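PDB 6ULY: amino acid adenylation domain-containing protein from Bacillus stratosphericus LAMA 585, which probably activates a keto acid as its acyl adenylate, serving as the first adenylation domain of a nonribosomal depsipeptide synthetase. Local coordinates for residues 254-259 with 273-278; 288-293 with 318-323. All coordinates share one frame; numbering follows the deposited sequence.

Contact 1: 254-259 with 273-278; sequences LRWLDW and FAFAMI. With SO4 (sulfate ion), chain N; SO4 (sulfate ion), chain O.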
loop_
_atom_site.group_PDB
_atom_site.type_symbol
_atom_site.label_atom_id
_atom_site.label_comp_id
_atom_site.label_asym_id
_atom_site.label_seq_id
_atom_site.Cartn_x
_atom_site.Cartn_y
_atom_site.Cartn_z
ATOM N N LEU A 254 31.440 9.118 14.686
ATOM C CA LEU A 254 32.885 9.150 14.482
ATOM C C LEU A 254 33.540 7.804 14.751
ATOM O O LEU A 254 34.694 7.607 14.355
ATOM C CB LEU A 254 33.522 10.222 15.364
ATOM C CG LEU A 254 33.281 11.670 14.930
ATOM C CD1 LEU A 254 33.991 12.624 15.877
ATOM C CD2 LEU A 254 33.725 11.908 13.489
ATOM N N ARG A 255 32.841 6.876 15.405
ATOM C CA ARG A 255 33.365 5.523 15.541
ATOM C C ARG A 255 33.660 4.895 14.188
ATOM O O ARG A 255 34.575 4.073 14.075
ATOM C CB ARG A 255 32.378 4.658 16.315
ATOM C CG ARG A 255 32.429 4.902 17.794
ATOM C CD ARG A 255 31.305 4.214 18.527
ATOM N NE ARG A 255 31.398 4.493 19.952
ATOM C CZ ARG A 255 30.423 4.291 20.828
ATOM N NH1 ARG A 255 29.252 3.811 20.431
ATOM N NH2 ARG A 255 30.624 4.581 22.106
ATOM N N TRP A 256 32.886 5.244 13.159
ATOM C CA TRP A 256 33.206 4.788 11.812
ATOM C C TRP A 256 34.663 5.085 11.487
ATOM O O TRP A 256 35.403 4.211 11.019
ATOM C CB TRP A 256 32.278 5.465 10.800
ATOM C CG TRP A 256 32.101 4.735 9.499
ATOM C CD1 TRP A 256 32.534 3.476 9.187
ATOM C CD2 TRP A 256 31.431 5.227 8.330
ATOM N NE1 TRP A 256 32.179 3.159 7.898
ATOM C CE2 TRP A 256 31.499 4.216 7.350
ATOM C CE3 TRP A 256 30.784 6.427 8.016
ATOM C CZ2 TRP A 256 30.943 4.368 6.082
ATOM C CZ3 TRP A 256 30.234 6.577 6.755
ATOM C CH2 TRP A 256 30.316 5.551 5.804
ATOM N N LEU A 257 35.096 6.321 11.738
ATOM C CA LEU A 257 36.490 6.673 11.495
ATOM C C LEU A 257 37.424 5.810 12.337
ATOM O O LEU A 257 38.365 5.203 11.813
ATOM C CB LEU A 257 36.713 8.158 11.781
ATOM C CG LEU A 257 35.854 9.126 10.963
ATOM C CD1 LEU A 257 36.339 10.557 11.156
ATOM C CD2 LEU A 257 35.852 8.760 9.488
ATOM N N ASP A 258 37.172 5.735 13.648
ATOM C CA ASP A 258 38.011 4.917 14.523
ATOM C C ASP A 258 38.142 3.503 13.985
ATOM O O ASP A 258 39.230 2.912 14.000
ATOM C CB ASP A 258 37.419 4.857 15.932
ATOM C CG ASP A 258 37.263 6.214 16.564
ATOM O OD1 ASP A 258 37.767 7.207 15.999
ATOM O OD2 ASP A 258 36.625 6.277 17.632
ATOM N N TRP A 259 37.023 2.934 13.534
ATOM C CA TRP A 259 37.007 1.544 13.101
ATOM C C TRP A 259 37.805 1.365 11.816
ATOM O O TRP A 259 38.641 0.460 11.713
ATOM C CB TRP A 259 35.561 1.083 12.920
ATOM C CG TRP A 259 34.774 0.995 14.206
ATOM C CD1 TRP A 259 35.274 0.817 15.465
ATOM C CD2 TRP A 259 33.347 1.081 14.352
ATOM N NE1 TRP A 259 34.250 0.778 16.382
ATOM C CE2 TRP A 259 33.058 0.944 15.726
ATOM C CE3 TRP A 259 32.286 1.261 13.455
ATOM C CZ2 TRP A 259 31.757 0.978 16.223
ATOM C CZ3 TRP A 259 30.990 1.297 13.954
ATOM C CH2 TRP A 259 30.740 1.156 15.325
ATOM N N PHE A 273 22.952 9.033 4.392
ATOM C CA PHE A 273 22.767 9.745 5.654
ATOM C C PHE A 273 23.993 9.612 6.549
ATOM O O PHE A 273 24.351 10.553 7.269
ATOM C CB PHE A 273 21.516 9.234 6.382
ATOM C CG PHE A 273 21.702 7.900 7.065
ATOM C CD1 PHE A 273 21.268 6.736 6.460
ATOM C CD2 PHE A 273 22.292 7.815 8.318
ATOM C CE1 PHE A 273 21.435 5.511 7.081
ATOM C CE2 PHE A 273 22.463 6.594 8.938
ATOM C CZ PHE A 273 22.034 5.440 8.318
ATOM N N ALA A 274 24.644 8.447 6.529
ATOM C CA ALA A 274 25.817 8.251 7.370
ATOM C C ALA A 274 26.937 9.199 6.967
ATOM O O ALA A 274 27.633 9.752 7.827
ATOM C CB ALA A 274 26.284 6.799 7.293
ATOM N N PHE A 275 27.122 9.406 5.662
ATOM C CA PHE A 275 28.115 10.371 5.208
ATOM C C PHE A 275 27.761 11.770 5.688
ATOM O O PHE A 275 28.639 12.532 6.114
ATOM C CB PHE A 275 28.228 10.341 3.686
ATOM C CG PHE A 275 28.733 9.032 3.140
ATOM C CD1 PHE A 275 27.879 7.948 2.997
ATOM C CD2 PHE A 275 30.059 8.887 2.760
ATOM C CE1 PHE A 275 28.339 6.746 2.497
ATOM C CE2 PHE A 275 30.524 7.684 2.257
ATOM C CZ PHE A 275 29.662 6.614 2.123
ATOM N N ALA A 276 26.477 12.122 5.638
ATOM C CA ALA A 276 26.057 13.430 6.127
ATOM C C ALA A 276 26.235 13.538 7.635
ATOM O O ALA A 276 26.590 14.605 8.148
ATOM C CB ALA A 276 24.605 13.691 5.738
ATOM N N MET A 277 25.991 12.445 8.365
ATOM C CA MET A 277 26.193 12.469 9.809
ATOM C C MET A 277 27.649 12.765 10.148
ATOM O O MET A 277 27.934 13.573 11.039
ATOM C CB MET A 277 25.760 11.138 10.428
ATOM C CG MET A 277 24.259 10.924 10.477
ATOM S SD MET A 277 23.785 9.349 11.228
ATOM C CE MET A 277 24.034 9.701 12.962
ATOM N N ILE A 278 28.585 12.127 9.441
ATOM C CA ILE A 278 30.003 12.389 9.675
ATOM C C ILE A 278 30.332 13.845 9.370
ATOM O O ILE A 278 31.085 14.495 10.106
ATOM C CB ILE A 278 30.868 11.424 8.842
ATOM C CG1 ILE A 278 30.658 9.978 9.301
ATOM C CG2 ILE A 278 32.342 11.797 8.941
ATOM C CD1 ILE A 278 31.345 9.638 10.609
HETATM S S SO4 N . 27.337 4.388 23.624
HETATM O O1 SO4 N . 27.231 4.037 22.237
HETATM O O2 SO4 N . 26.071 4.168 24.269
HETATM O O3 SO4 N . 28.340 3.571 24.249
HETATM O O4 SO4 N . 27.702 5.773 23.743
HETATM S S SO4 O . 33.840 3.138 23.675
HETATM O O1 SO4 O . 33.720 2.665 22.326
HETATM O O2 SO4 O . 33.396 4.501 23.744
HETATM O O3 SO4 O . 33.033 2.326 24.542
HETATM O O4 SO4 O . 35.211 3.062 24.087
#

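Contact 2: 288-293 with 318-323; sequences GSWDLS and APHGLK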
loop_
_atom_site.group_PDB
_atom_site.type_symbol
_atom_site.label_atom_id
_atom_site.label_comp_id
_atom_site.label_asym_id
_atom_site.label_seq_id
_atom_site.Cartn_x
_atom_site.Cartn_y
_atom_site.Cartn_z
ATOM N N GLY A 288 40.802 15.752 15.447
ATOM C CA GLY A 288 41.066 14.346 15.638
ATOM C C GLY A 288 42.212 13.864 14.760
ATOM O O GLY A 288 42.793 14.603 13.966
ATOM N N SER A 289 42.530 12.582 14.923
ATOM C CA SER A 289 43.588 11.956 14.141
ATOM C C SER A 289 43.157 10.556 13.739
ATOM O O SER A 289 42.862 9.722 14.602
ATOM C CB SER A 289 44.901 11.904 14.928
ATOM O OG SER A 289 45.942 11.395 14.114
ATOM N N TRP A 290 43.122 10.302 12.434
ATOM C CA TRP A 290 42.878 8.970 11.908
ATOM C C TRP A 290 43.799 8.721 10.723
ATOM O O TRP A 290 44.175 9.648 9.998
ATOM C CB TRP A 290 41.424 8.778 11.458
ATOM C CG TRP A 290 40.409 8.955 12.539
ATOM C CD1 TRP A 290 39.898 7.986 13.353
ATOM C CD2 TRP A 290 39.763 10.175 12.913
ATOM N NE1 TRP A 290 38.974 8.531 14.213
ATOM C CE2 TRP A 290 38.875 9.874 13.964
ATOM C CE3 TRP A 290 39.852 11.495 12.461
ATOM C CZ2 TRP A 290 38.079 10.845 14.570
ATOM C CZ3 TRP A 290 39.063 12.458 13.066
ATOM C CH2 TRP A 290 38.188 12.129 14.109
ATOM N N ASP A 291 44.158 7.459 10.532
ATOM C CA ASP A 291 44.850 7.016 9.328
ATOM C C ASP A 291 43.842 6.238 8.488
ATOM O O ASP A 291 43.480 5.107 8.831
ATOM C CB ASP A 291 46.074 6.169 9.667
ATOM C CG ASP A 291 46.926 5.869 8.447
ATOM O OD1 ASP A 291 46.519 6.251 7.325
ATOM O OD2 ASP A 291 48.005 5.262 8.608
ATOM N N LEU A 292 43.376 6.855 7.403
ATOM C CA LEU A 292 42.412 6.241 6.496
ATOM C C LEU A 292 43.029 5.973 5.126
ATOM O O LEU A 292 42.330 5.975 4.107
ATOM C CB LEU A 292 41.170 7.123 6.365
ATOM C CG LEU A 292 40.481 7.479 7.686
ATOM C CD1 LEU A 292 39.351 8.465 7.463
ATOM C CD2 LEU A 292 39.964 6.232 8.390
ATOM N N SER A 293 44.339 5.726 5.095
ATOM C CA SER A 293 45.050 5.526 3.839
ATOM C C SER A 293 44.794 4.153 3.234
ATOM O O SER A 293 45.024 3.971 2.034
ATOM C CB SER A 293 46.557 5.724 4.052
ATOM O OG SER A 293 47.060 4.825 5.026
ATOM N N ALA A 318 40.096 14.200 3.740
ATOM C CA ALA A 318 41.357 14.207 3.001
ATOM C C ALA A 318 42.572 14.343 3.910
ATOM O O ALA A 318 43.507 13.536 3.776
ATOM C CB ALA A 318 41.324 15.328 1.953
ATOM N N PRO A 319 42.634 15.302 4.841
ATOM C CA PRO A 319 43.816 15.382 5.719
ATOM C C PRO A 319 44.080 14.112 6.506
ATOM O O PRO A 319 45.229 13.878 6.897
ATOM C CB PRO A 319 43.494 16.565 6.647
ATOM C CG PRO A 319 42.017 16.781 6.525
ATOM C CD PRO A 319 41.669 16.381 5.124
ATOM N N HIS A 320 43.069 13.277 6.742
ATOM C CA HIS A 320 43.255 12.032 7.476
ATOM C C HIS A 320 43.634 10.864 6.569
ATOM O O HIS A 320 43.593 9.711 7.012
ATOM C CB HIS A 320 41.987 11.696 8.268
ATOM C CG HIS A 320 41.597 12.754 9.255
ATOM N ND1 HIS A 320 42.181 12.863 10.500
ATOM C CD2 HIS A 320 40.688 13.754 9.178
ATOM C CE1 HIS A 320 41.644 13.883 11.147
ATOM N NE2 HIS A 320 40.736 14.440 10.366
ATOM N N GLY A 321 44.002 11.133 5.320
ATOM C CA GLY A 321 44.485 10.098 4.431
ATOM C C GLY A 321 43.439 9.390 3.597
ATOM O O GLY A 321 43.747 8.345 3.012
ATOM N N LEU A 322 42.220 9.911 3.513
ATOM C CA LEU A 322 41.204 9.296 2.664
ATOM C C LEU A 322 41.402 9.770 1.230
ATOM O O LEU A 322 41.274 10.966 0.945
ATOM C CB LEU A 322 39.800 9.638 3.150
ATOM C CG LEU A 322 38.690 8.833 2.460
ATOM C CD1 LEU A 322 38.633 7.416 3.018
ATOM C CD2 LEU A 322 37.344 9.523 2.594
ATOM N N LYS A 323 41.726 8.841 0.335
ATOM C CA LYS A 323 41.857 9.192 -1.070
ATOM C C LYS A 323 40.517 9.689 -1.602
ATOM O O LYS A 323 39.450 9.250 -1.168
ATOM C CB LYS A 323 42.343 7.991 -1.882
ATOM C CG LYS A 323 43.835 7.731 -1.761
ATOM C CD LYS A 323 44.232 6.385 -2.368
ATOM C CE LYS A 323 43.951 5.228 -1.415
ATOM N NZ LYS A 323 44.821 5.270 -0.199
HETATM O O HOH W 1 42.260 6.271 1.187
#

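Contact 1: 254-259 with 273-278
Trp-256 carries its CG anti to the backbone N (chi1 -157°), and this swings the indole out from its helix so that the benzo edge reaches the helix of residues 273-278; there Phe-275, whose CG lies anti to the carbonyl carbon (chi1 -64°), presents a ring face to it. The pair is a T-shaped stack, with planes at 77° and centroids of the Phe-275 ring and the Trp-256 six-membered ring 5.3 Å apart. Trp-256 CH2 leads, 3.9 Å from Phe-275 CZ, and stands over the phenyl face, displaced a little from the centre toward CZ. Further back along the same indole edge, Trp-256 CE3 meets Ile-278 CG1 at 3.8 Å. Between these two, the methyl of Ala-274 approaches the indole obliquely, its CB 4.0 Å from Trp-256 CZ3; a residue this small lets the wide ring come close to the helix.

Both helices belong to the alpha/beta part of the AMP-binding fold shared by the ANL superfamily, and they flank strand 267-270 of its mixed sheet in sequence. Their short axis segments run nearly perpendicular and 11.7 Å apart, a gap a long aromatic side chain can span. In this buried setting Trp-256 NE1 is hydrogen-bonded to Thr-268 OG1 on that strand. Phe-275 makes an edge-to-face pair with Phe-313 of helix 307-317.

Near the start of the first helix, two branched aliphatic side chains meet loosely by their methyls, Leu-254 CD2 4.4 Å from Ile-278 CD1. Arg-255 instead extends away: its NH1 donates to O1 of one sulfate (chain N) at 2.7 Å, and its NH2 to O2 of another (chain O) at 3.2 Å. NH1 is also bonded to the carbonyl O of Asp-248. Both ions probably come from the crystallisation liquor.

Contact 2: 288-293 with 318-323
Lys-323 NZ donates to the carbonyl O of Ser-293 at 2.6 Å, and the backbone N of Leu-292 donates to His-320 O at 2.9 Å; these two bonds tie the loops together. The lysine chain bends at chi3 and chi4, which curls the amine round onto the Ser-293 carbonyl of the other loop. A water reinforces this end, accepting from Lys-323 N and NZ and donating to Leu-292 O. Asp-291 shapes the first loop as an Asx turn: its OD1 takes both the Ser-293 backbone N, at 3.2 Å, and Ser-293 OG, the two donors arriving from one face of the carboxylate.

Gly-321 has a positive phi (90°), where a side chain would be jammed against the carbonyl of His-320, so glycine suits the bend.

At the other end lies the aromatic pair. The edge of Trp-290 points at one face of the His-320 imidazole, planes at 69°, with Trp-290 CE3 only 3.3 Å from His-320 CE1. Leu-292 adds aliphatic packing, its CB 4.2 Å from Leu-322 CD1. Both loops lead into neighbouring parallel strands of the mixed sheet, 297-301 and 327-333, so the contact joins the two approaches.

His-320 ND1 receives a weak hydrogen bond from the backbone N of Trp-290, 3.3 Å away, while NE2 is bonded to the carbonyl O of Ile-285. An imidazole that accepts at ND1 and donates at NE2 is consistent with the neutral form protonated on NE2.

From the N terminus, contact 1 comes first: 254-259 and 273-278 close a short loop that carries strand 267-270. Contact 2 opens only after that loop has ended, and 288-293 with 318-323 closes a longer one containing strand 297-301 and helix 307-317. The two are in series, neither nested nor crossed, with centres about 13 Å apart. They nevertheless meet directly through the indole of Trp-290, which packs on Leu-257 and whose NE1 probably hydrogen-bonds to Asp-258 OD1. Leu-292 also touches Leu-257. Helix 255-262 is thereby linked both to helix 272-279 and to the loop that leads into strand 297-301.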